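Local coordinates for pfam DUF1093 family protein (PDB 3NPP) that is of unknown function but is a small beta-rich member of the DUF1093 family, probably made with a signal peptide for export, at residues H8-Y13 against G34-G39; R21-G26 against T45-K50; N55-V60 against V73-M78. All coordinates share one frame; numbering follows the deposited sequence.

Contact 1: H8-Y13 against G34-G39; sequences HQQDVY and GYNASG. With SO4 (sulfate ion), chain O.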
loop_
_atom_site.group_PDB
_atom_site.type_symbol
_atom_site.label_atom_id
_atom_site.label_comp_id
_atom_site.label_asym_id
_atom_site.label_seq_id
_atom_site.Cartn_x
_atom_site.Cartn_y
_atom_site.Cartn_z
ATOM N N HIS A 8 5.714 4.817 2.749
ATOM C CA HIS A 8 6.852 5.213 1.938
ATOM C C HIS A 8 6.399 5.199 0.478
ATOM O O HIS A 8 6.090 4.162 -0.050
ATOM C CB HIS A 8 8.014 4.214 2.152
ATOM C CG HIS A 8 9.234 4.492 1.311
ATOM N ND1 HIS A 8 10.277 3.590 1.199
ATOM C CD2 HIS A 8 9.608 5.585 0.603
ATOM C CE1 HIS A 8 11.210 4.102 0.411
ATOM N NE2 HIS A 8 10.827 5.312 0.038
ATOM N N GLN A 9 6.372 6.356 -0.158
ATOM C CA GLN A 9 6.016 6.453 -1.578
ATOM C C GLN A 9 7.292 6.336 -2.411
ATOM O O GLN A 9 8.301 6.962 -2.090
ATOM C CB GLN A 9 5.340 7.786 -1.873
ATOM C CG GLN A 9 5.001 8.007 -3.394
ATOM C CD GLN A 9 4.035 9.160 -3.636
ATOM O OE1 GLN A 9 3.080 9.338 -2.898
ATOM N NE2 GLN A 9 4.278 9.937 -4.699
ATOM N N GLN A 10 7.213 5.603 -3.514
ATOM C CA GLN A 10 8.273 5.626 -4.528
ATOM C C GLN A 10 7.672 5.823 -5.891
ATOM O O GLN A 10 6.514 5.578 -6.081
ATOM C CB GLN A 10 9.105 4.355 -4.435
ATOM C CG GLN A 10 10.064 4.400 -3.243
ATOM C CD GLN A 10 10.976 3.223 -3.161
ATOM O OE1 GLN A 10 11.999 3.187 -3.815
ATOM N NE2 GLN A 10 10.634 2.264 -2.324
ATOM N N ASP A 11 8.436 6.423 -6.786
ATOM C CA ASP A 11 8.013 6.644 -8.178
ATOM C C ASP A 11 9.080 6.058 -9.033
ATOM O O ASP A 11 10.222 6.496 -8.950
ATOM C CB ASP A 11 7.850 8.119 -8.472
ATOM C CG ASP A 11 6.639 8.706 -7.780
ATOM O OD1 ASP A 11 5.518 8.607 -8.321
ATOM O OD2 ASP A 11 6.788 9.233 -6.667
ATOM N N VAL A 12 8.715 5.079 -9.865
ATOM C CA VAL A 12 9.677 4.349 -10.663
ATOM C C VAL A 12 9.520 4.796 -12.119
ATOM O O VAL A 12 8.446 4.706 -12.687
ATOM C CB VAL A 12 9.475 2.832 -10.509
ATOM C CG1 VAL A 12 10.516 2.060 -11.359
ATOM C CG2 VAL A 12 9.589 2.437 -9.011
ATOM N N TYR A 13 10.593 5.285 -12.701
ATOM C CA TYR A 13 10.608 5.796 -14.071
ATOM C C TYR A 13 11.115 4.701 -15.015
ATOM O O TYR A 13 12.118 4.032 -14.721
ATOM C CB TYR A 13 11.503 7.021 -14.152
ATOM C CG TYR A 13 10.940 8.181 -13.337
ATOM C CD1 TYR A 13 11.201 8.281 -11.962
ATOM C CD2 TYR A 13 10.091 9.157 -13.934
ATOM C CE1 TYR A 13 10.682 9.309 -11.208
ATOM C CE2 TYR A 13 9.567 10.206 -13.170
ATOM C CZ TYR A 13 9.865 10.276 -11.811
ATOM O OH TYR A 13 9.370 11.314 -11.031
ATOM N N GLY A 34 13.688 -0.065 -14.212
ATOM C CA GLY A 34 13.504 1.380 -14.074
ATOM C C GLY A 34 14.328 1.944 -12.954
ATOM O O GLY A 34 15.183 1.255 -12.409
ATOM N N TYR A 35 14.108 3.216 -12.649
ATOM C CA TYR A 35 14.856 3.897 -11.612
ATOM C C TYR A 35 13.898 4.687 -10.764
ATOM O O TYR A 35 12.976 5.316 -11.303
ATOM C CB TYR A 35 15.964 4.775 -12.240
ATOM C CG TYR A 35 17.000 3.916 -12.979
ATOM C CD1 TYR A 35 16.788 3.519 -14.304
ATOM C CD2 TYR A 35 18.116 3.387 -12.309
ATOM C CE1 TYR A 35 17.680 2.658 -14.964
ATOM C CE2 TYR A 35 19.046 2.537 -12.979
ATOM C CZ TYR A 35 18.799 2.179 -14.299
ATOM O OH TYR A 35 19.652 1.351 -14.974
ATOM N N ASN A 36 14.089 4.670 -9.441
ATOM C CA ASN A 36 13.253 5.491 -8.568
ATOM C C ASN A 36 13.738 6.935 -8.575
ATOM O O ASN A 36 14.675 7.262 -9.348
ATOM C CB ASN A 36 13.066 4.851 -7.170
ATOM C CG ASN A 36 14.265 5.036 -6.225
ATOM O OD1 ASN A 36 15.344 5.539 -6.591
ATOM N ND2 ASN A 36 14.056 4.617 -4.978
ATOM N N ALA A 37 13.116 7.799 -7.766
ATOM C CA ALA A 37 13.416 9.242 -7.771
ATOM C C ALA A 37 14.828 9.557 -7.315
ATOM O O ALA A 37 15.371 10.557 -7.719
ATOM C CB ALA A 37 12.417 10.028 -6.930
ATOM N N SER A 38 15.401 8.700 -6.455
ATOM C CA SER A 38 16.800 8.810 -6.054
ATOM C C SER A 38 17.760 8.011 -6.956
ATOM O O SER A 38 18.904 7.851 -6.614
ATOM C CB SER A 38 16.941 8.423 -4.568
ATOM O OG SER A 38 15.888 7.563 -4.134
ATOM N N GLY A 39 17.308 7.574 -8.143
ATOM C CA GLY A 39 18.168 6.872 -9.096
ATOM C C GLY A 39 18.511 5.422 -8.777
ATOM O O GLY A 39 19.396 4.860 -9.400
HETATM S S SO4 O . 9.231 1.181 4.095
HETATM O O1 SO4 O . 9.806 -0.084 4.544
HETATM O O2 SO4 O . 9.993 2.295 4.742
HETATM O O3 SO4 O . 9.369 1.175 2.633
HETATM O O4 SO4 O . 7.817 1.220 4.531
#
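Tyr-13 and Tyr-35 pair through their backbones, with Tyr-13 N bonded to Tyr-35 O at 2.8 Å and Tyr-35 N to Tyr-13 O at 3.0 Å. Tyr-35 O also meets the edge of the Tyr-13 ring, 3.5 Å from CD1.

Among the side chains, Asn-36 ND2 donates to Gln-10 OE1 at 2.8 Å with an N-H...O angle of 158°. The amides are turned 65° apart, yet Gln-10 OE1 lies close to the Asn-36 amide plane. Asn-36 CG sits between the backbone N and the carbonyl carbon (chi1 79°), which brings ND2 to Gln-10. Its OD1 accepts from Lys-40 N just past the type I turn 36-39, with Ser-38 OG above the carbonyl plane, consistent with the amide orientation as modelled.

A weaker C-H...O contact joins Asn-36 CA to Asp-11 O at 3.2 Å. Just before the strand, His-8 ND1 donates at 3.0 Å to O3 of a sulfate, probably from the crystallisation liquor, which Tyr-66 and Lys-65 of the second subunit also hold.

Phe-3 of the second subunit packs on Gln-10 and Val-12. The Tyr-13/Tyr-35 pair is a single antiparallel hydrogen-bonded bridge, linking strand 9-15 of one three-stranded sheet to strand 27-35 of the other.

Contact 2: R21-G26 against T45-K50; sequences RHLSPG and TFFAGK. With SO4 (sulfate ion), chain I; SO4 (sulfate ion), chain L.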
loop_
_atom_site.group_PDB
_atom_site.type_symbol
_atom_site.label_atom_id
_atom_site.label_comp_id
_atom_site.label_asym_id
_atom_site.label_seq_id
_atom_site.Cartn_x
_atom_site.Cartn_y
_atom_site.Cartn_z
ATOM N N ARG A 21 2.443 -7.793 -22.536
ATOM C CA ARG A 21 1.714 -9.037 -22.637
ATOM C C ARG A 21 0.268 -8.765 -22.286
ATOM O O ARG A 21 0.002 -8.180 -21.274
ATOM C CB ARG A 21 2.298 -10.076 -21.687
ATOM C CG ARG A 21 1.719 -11.453 -21.892
ATOM C CD ARG A 21 2.279 -12.412 -20.920
ATOM N NE ARG A 21 1.687 -13.727 -21.086
ATOM C CZ ARG A 21 1.861 -14.751 -20.246
ATOM N NH1 ARG A 21 2.618 -14.633 -19.144
ATOM N NH2 ARG A 21 1.253 -15.904 -20.487
ATOM N N HIS A 22 -0.645 -9.197 -23.154
ATOM C CA HIS A 22 -2.066 -9.032 -22.940
ATOM C C HIS A 22 -2.533 -9.734 -21.646
ATOM O O HIS A 22 -2.027 -10.785 -21.276
ATOM C CB HIS A 22 -2.881 -9.587 -24.129
ATOM C CG HIS A 22 -4.299 -9.144 -24.110
ATOM N ND1 HIS A 22 -4.652 -7.820 -24.276
ATOM C CD2 HIS A 22 -5.443 -9.814 -23.842
ATOM C CE1 HIS A 22 -5.959 -7.700 -24.132
ATOM N NE2 HIS A 22 -6.464 -8.896 -23.881
ATOM N N LEU A 23 -3.460 -9.097 -20.955
ATOM C CA LEU A 23 -4.161 -9.685 -19.825
ATOM C C LEU A 23 -5.642 -9.391 -20.000
ATOM O O LEU A 23 -6.087 -8.256 -19.767
ATOM C CB LEU A 23 -3.654 -9.108 -18.494
ATOM C CG LEU A 23 -4.285 -9.829 -17.272
ATOM C CD1 LEU A 23 -3.564 -11.138 -16.987
ATOM C CD2 LEU A 23 -4.315 -8.941 -16.066
ATOM N N SER A 24 -6.396 -10.411 -20.367
ATOM C CA SER A 24 -7.828 -10.288 -20.531
ATOM C C SER A 24 -8.476 -10.110 -19.157
ATOM O O SER A 24 -7.986 -10.693 -18.173
ATOM C CB SER A 24 -8.395 -11.519 -21.236
ATOM O OG SER A 24 -8.166 -12.672 -20.437
ATOM N N PRO A 25 -9.525 -9.250 -19.054
ATOM C CA PRO A 25 -10.132 -8.382 -20.083
ATOM C C PRO A 25 -9.451 -7.012 -20.195
ATOM O O PRO A 25 -9.274 -6.351 -19.206
ATOM C CB PRO A 25 -11.587 -8.253 -19.611
ATOM C CG PRO A 25 -11.563 -8.468 -18.134
ATOM C CD PRO A 25 -10.268 -9.164 -17.768
ATOM N N GLY A 26 -9.028 -6.631 -21.401
ATOM C CA GLY A 26 -8.646 -5.262 -21.718
ATOM C C GLY A 26 -7.359 -4.718 -21.124
ATOM O O GLY A 26 -7.169 -3.512 -21.119
ATOM N N THR A 45 6.442 -4.316 -12.294
ATOM C CA THR A 45 5.367 -4.928 -13.038
ATOM C C THR A 45 4.121 -4.083 -12.828
ATOM O O THR A 45 3.755 -3.823 -11.705
ATOM C CB THR A 45 5.116 -6.331 -12.534
ATOM O OG1 THR A 45 6.235 -7.131 -12.878
ATOM C CG2 THR A 45 3.847 -6.947 -13.133
ATOM N N PHE A 46 3.489 -3.657 -13.913
ATOM C CA PHE A 46 2.313 -2.853 -13.852
ATOM C C PHE A 46 1.429 -3.132 -15.062
ATOM O O PHE A 46 1.878 -3.759 -16.050
ATOM C CB PHE A 46 2.689 -1.386 -13.775
ATOM C CG PHE A 46 3.413 -0.865 -15.007
ATOM C CD1 PHE A 46 4.780 -1.032 -15.147
ATOM C CD2 PHE A 46 2.713 -0.211 -16.014
ATOM C CE1 PHE A 46 5.423 -0.552 -16.250
ATOM C CE2 PHE A 46 3.353 0.256 -17.137
ATOM C CZ PHE A 46 4.691 0.104 -17.261
ATOM N N PHE A 47 0.185 -2.669 -14.989
ATOM C CA PHE A 47 -0.816 -2.931 -16.036
ATOM C C PHE A 47 -1.415 -1.619 -16.514
ATOM O O PHE A 47 -1.626 -0.721 -15.712
ATOM C CB PHE A 47 -1.928 -3.837 -15.520
ATOM C CG PHE A 47 -1.465 -5.200 -15.144
ATOM C CD1 PHE A 47 -0.847 -5.422 -13.917
ATOM C CD2 PHE A 47 -1.662 -6.276 -15.994
ATOM C CE1 PHE A 47 -0.405 -6.687 -13.556
ATOM C CE2 PHE A 47 -1.235 -7.542 -15.638
ATOM C CZ PHE A 47 -0.605 -7.746 -14.410
ATOM N N ALA A 48 -1.677 -1.506 -17.814
ATOM C CA ALA A 48 -2.423 -0.376 -18.360
ATOM C C ALA A 48 -3.656 -0.911 -19.061
ATOM O O ALA A 48 -3.657 -2.038 -19.550
ATOM C CB ALA A 48 -1.536 0.438 -19.329
ATOM N N GLY A 49 -4.705 -0.097 -19.124
ATOM C CA GLY A 49 -5.943 -0.436 -19.831
ATOM C C GLY A 49 -5.893 -0.282 -21.338
ATOM O O GLY A 49 -6.932 -0.426 -21.995
ATOM N N LYS A 50 -4.703 0.071 -21.887
ATOM C CA LYS A 50 -4.438 0.049 -23.315
ATOM C C LYS A 50 -2.964 -0.296 -23.547
ATOM O O LYS A 50 -2.138 -0.233 -22.601
ATOM C CB LYS A 50 -4.763 1.426 -23.932
ATOM C CG LYS A 50 -3.888 2.610 -23.405
ATOM C CD LYS A 50 -4.541 3.959 -23.721
ATOM C CE LYS A 50 -3.567 5.139 -23.580
ATOM N NZ LYS A 50 -4.286 6.437 -23.191
HETATM S S SO4 I . -10.112 -8.987 -24.017
HETATM O O1 SO4 I . -8.816 -9.337 -23.508
HETATM O O2 SO4 I . -10.186 -9.312 -25.419
HETATM O O3 SO4 I . -11.136 -9.715 -23.279
HETATM O O4 SO4 I . -10.255 -7.540 -23.894
HETATM S S SO4 L . 4.154 -12.805 -16.391
HETATM O O1 SO4 L . 4.810 -14.083 -16.490
HETATM O O2 SO4 L . 5.100 -11.949 -15.670
HETATM O O3 SO4 L . 3.781 -12.268 -17.730
HETATM O O4 SO4 L . 2.941 -13.001 -15.614
#
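Leu-23 CD2 comes obliquely onto the CE2 corner of the Phe-47 ring, with Leu-23 CD2 only 3.4 Å from Phe-47 CE2. Two further flat groups, the guanidinium of Arg-21 and the imidazole of His-22, meet anions at their edges, each with a sulfate near its own plane.

This is packing between the two outer strands of a three-stranded antiparallel sheet. Strands 21-23 and 41-48 flank strand 27-35, so Leu-23 and Phe-47 reach toward each other across a strand that lies between them. Their CA atoms are 8.4 Å apart and no hydrogen bond joins the two segments. Leu-23 carries CG anti to its N (chi1 -174°), which sends the CD2 branch to the ring. Glu-29 of the middle strand also touches Phe-47, and Pro-5 of the second subunit packs against it, so this pair at the surface borders the subunit interface.

Arg-21 runs out fully extended, and its NH1 donates to O3 of one sulfate at 3.0 Å. A second sulfate sits at the turn that follows strand 21-23, where a cis peptide precedes Pro-25. Gly-26 N points to this ion with weak bonds, at 2.9 Å from its O4. His-22 NE2 also faces its O1, though the modelled separation is too short to be trusted in detail. Both sulfates probably come from the crystallisation liquor.

Beyond the turn the backbones themselves approach. Gly-26 O and Gly-49 O, two acceptors, lie 3.2 Å apart without bonding, while Gly-49 CA makes a C-H...O contact of 3.6 Å with Gly-26 O.

Contact 3: N55-V60 against V73-M78; sequences NAYLKV and VKFEDM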
loop_
_atom_site.group_PDB
_atom_site.type_symbol
_atom_site.label_atom_id
_atom_site.label_comp_id
_atom_site.label_asym_id
_atom_site.label_seq_id
_atom_site.Cartn_x
_atom_site.Cartn_y
_atom_site.Cartn_z
ATOM N N ASN A 55 8.663 3.091 -26.737
ATOM C CA ASN A 55 9.599 4.152 -26.339
ATOM C C ASN A 55 9.044 5.364 -25.571
ATOM O O ASN A 55 9.808 6.251 -25.225
ATOM C CB ASN A 55 10.500 4.578 -27.525
ATOM C CG ASN A 55 11.287 3.423 -28.081
ATOM O OD1 ASN A 55 11.683 2.520 -27.345
ATOM N ND2 ASN A 55 11.546 3.452 -29.370
ATOM N N ALA A 56 7.765 5.345 -25.206
ATOM C CA ALA A 56 7.223 6.305 -24.244
ATOM C C ALA A 56 7.917 6.148 -22.876
ATOM O O ALA A 56 8.413 5.057 -22.535
ATOM C CB ALA A 56 5.701 6.105 -24.095
ATOM N N TYR A 57 8.008 7.257 -22.130
ATOM C CA TYR A 57 8.507 7.221 -20.758
ATOM C C TYR A 57 7.333 7.285 -19.772
ATOM O O TYR A 57 6.376 8.088 -19.955
ATOM C CB TYR A 57 9.499 8.344 -20.514
ATOM C CG TYR A 57 10.741 8.263 -21.377
ATOM C CD1 TYR A 57 11.817 7.458 -21.014
ATOM C CD2 TYR A 57 10.834 8.975 -22.548
ATOM C CE1 TYR A 57 12.951 7.371 -21.797
ATOM C CE2 TYR A 57 11.985 8.906 -23.361
ATOM C CZ TYR A 57 13.031 8.102 -22.982
ATOM O OH TYR A 57 14.159 8.019 -23.782
ATOM N N LEU A 58 7.402 6.453 -18.740
ATOM C CA LEU A 58 6.317 6.312 -17.773
ATOM C C LEU A 58 6.857 6.518 -16.365
ATOM O O LEU A 58 8.010 6.169 -16.090
ATOM C CB LEU A 58 5.673 4.917 -17.876
ATOM C CG LEU A 58 4.224 4.848 -18.378
ATOM C CD1 LEU A 58 4.131 5.299 -19.877
ATOM C CD2 LEU A 58 3.658 3.429 -18.192
ATOM N N LYS A 59 6.026 7.114 -15.511
ATOM C CA LYS A 59 6.228 7.160 -14.074
ATOM C C LYS A 59 5.175 6.206 -13.419
ATOM O O LYS A 59 3.975 6.401 -13.588
ATOM C CB LYS A 59 6.039 8.606 -13.584
ATOM C CG LYS A 59 6.183 8.809 -12.056
ATOM C CD LYS A 59 5.927 10.288 -11.634
ATOM C CE LYS A 59 4.415 10.714 -11.788
ATOM N NZ LYS A 59 3.109 9.922 -11.152
ATOM N N VAL A 60 5.644 5.219 -12.654
ATOM C CA VAL A 60 4.771 4.279 -11.942
ATOM C C VAL A 60 4.892 4.561 -10.445
ATOM O O VAL A 60 5.973 4.402 -9.872
ATOM C CB VAL A 60 5.154 2.821 -12.253
ATOM C CG1 VAL A 60 4.200 1.864 -11.650
ATOM C CG2 VAL A 60 5.200 2.595 -13.773
ATOM N N VAL A 73 5.249 10.467 -18.845
ATOM C CA VAL A 73 6.069 11.696 -18.675
ATOM C C VAL A 73 7.011 11.870 -19.873
ATOM O O VAL A 73 7.155 10.959 -20.691
ATOM C CB VAL A 73 6.885 11.658 -17.351
ATOM C CG1 VAL A 73 5.942 11.575 -16.122
ATOM C CG2 VAL A 73 7.884 10.481 -17.344
ATOM N N LYS A 74 7.599 13.063 -20.021
ATOM C CA LYS A 74 8.618 13.299 -21.052
ATOM C C LYS A 74 9.986 13.165 -20.440
ATOM O O LYS A 74 10.157 13.448 -19.276
ATOM C CB LYS A 74 8.485 14.685 -21.686
ATOM C CG LYS A 74 7.103 15.065 -22.216
ATOM C CD LYS A 74 6.570 14.162 -23.294
ATOM C CE LYS A 74 7.062 14.549 -24.639
ATOM N NZ LYS A 74 6.516 13.530 -25.637
ATOM N N PHE A 75 10.973 12.773 -21.262
ATOM C CA PHE A 75 12.330 12.490 -20.811
ATOM C C PHE A 75 12.907 13.666 -20.034
ATOM O O PHE A 75 13.448 13.500 -18.944
ATOM C CB PHE A 75 13.210 12.166 -22.024
ATOM C CG PHE A 75 14.646 11.900 -21.691
ATOM C CD1 PHE A 75 15.071 10.617 -21.363
ATOM C CD2 PHE A 75 15.569 12.904 -21.740
ATOM C CE1 PHE A 75 16.396 10.353 -21.042
ATOM C CE2 PHE A 75 16.934 12.650 -21.438
ATOM C CZ PHE A 75 17.338 11.377 -21.097
ATOM N N GLU A 76 12.748 14.860 -20.586
ATOM C CA GLU A 76 13.353 16.071 -20.023
ATOM C C GLU A 76 12.825 16.508 -18.649
ATOM O O GLU A 76 13.473 17.318 -17.996
ATOM C CB GLU A 76 13.277 17.242 -21.020
ATOM C CG GLU A 76 11.868 17.801 -21.356
ATOM C CD GLU A 76 11.140 17.043 -22.460
ATOM O OE1 GLU A 76 11.634 15.955 -22.909
ATOM O OE2 GLU A 76 10.065 17.526 -22.855
ATOM N N ASP A 77 11.687 15.947 -18.201
ATOM C CA ASP A 77 11.117 16.256 -16.909
ATOM C C ASP A 77 11.343 15.178 -15.866
ATOM O O ASP A 77 10.926 15.359 -14.749
ATOM C CB ASP A 77 9.606 16.486 -17.034
ATOM C CG ASP A 77 9.272 17.464 -18.113
ATOM O OD1 ASP A 77 9.934 18.537 -18.162
ATOM O OD2 ASP A 77 8.396 17.138 -18.948
HETATM N N MSE A 78 12.014 14.079 -16.217
HETATM C CA MSE A 78 12.328 13.041 -15.252
HETATM C C MSE A 78 13.474 13.535 -14.373
HETATM O O MSE A 78 14.258 14.442 -14.802
HETATM C CB MSE A 78 12.732 11.758 -15.962
HETATM C CG MSE A 78 11.625 11.187 -16.841
HETATM SE SE MSE A 78 12.003 9.449 -17.546
HETATM C CE MSE A 78 13.812 9.694 -18.271
HETATM O O HOH W 1 6.703 9.779 -23.042
#
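Tyr-57 lays its ring against Phe-75 and Met-78, and its CB on Val-73 CG2. Phe-75 lies alongside Tyr-57, pointing the same way. Its CB makes an off-centre CH-pi contact, 4.2 Å from the centroid of the Tyr-57 ring, and its CD1 comes within 3.6 Å of Tyr-57 CZ. The rings are inclined at 56°, an oblique pairing. Met-78, a selenomethionine in this crystal, crosses Tyr-57 at about a right angle. Its SE lies on the same side of the ring as Phe-75, 4.0 Å from Tyr-57 CD1, an oblique Met-aromatic contact. Beyond the opposite face, toward the rim, is Asn-55 O, which Gln-15 holds by a hydrogen bond.

Underneath, Val-73 N donates to Tyr-57 O at 2.9 Å, approaching from well out of the carbonyl plane. A water completes the link, accepting from Tyr-57 N at 3.0 Å and donating to Val-73 O at 2.7 Å. Val-73 also touches Lys-59, its CG1 lying 3.9 Å from CB; the ammonium of Lys-59 turns away to a salt bridge with Glu-71.

Outward, the turn of 3-10 helix at 75-77 sets Phe-75 and Met-78 on the tyrosine, while Met-78 also packs on Tyr-13 of strand 9-15. With an alanine at Tyr-57 the ring is gone, and a gap would probably open beside Phe-75 CB, leaving Met-78 with Tyr-13 but without its Met-aromatic partner. The character of the contact suggests that apolar packing, with one backbone hydrogen bond and a bridging water, rather than charge, holds the segment leading to helix 80-86 against the sheet.

Along the chain, contacts 1 and 2 interleave, and contact 3 follows both. Contact 1 joins the two three-stranded sheets, contact 2 spans the outer strands of sheet 21-23/27-35/41-48, and contact 3 packs the start of strand 57-63, the middle strand of the other sheet, against the segment leading to helix 80-86. The centres of contacts 1 and 2 are about 22 Å apart, on opposite sides of the chain's centre, and both reach the second subunit. Contact 3 lies about 12 Å from contact 1, centre to centre, where strands 9-15 and 57-63 meet. It is about 19 Å, centre to centre, from contact 2, with Phe-46 packing on Leu-58 and Val-60, connecting the sheets through a shared apolar interior.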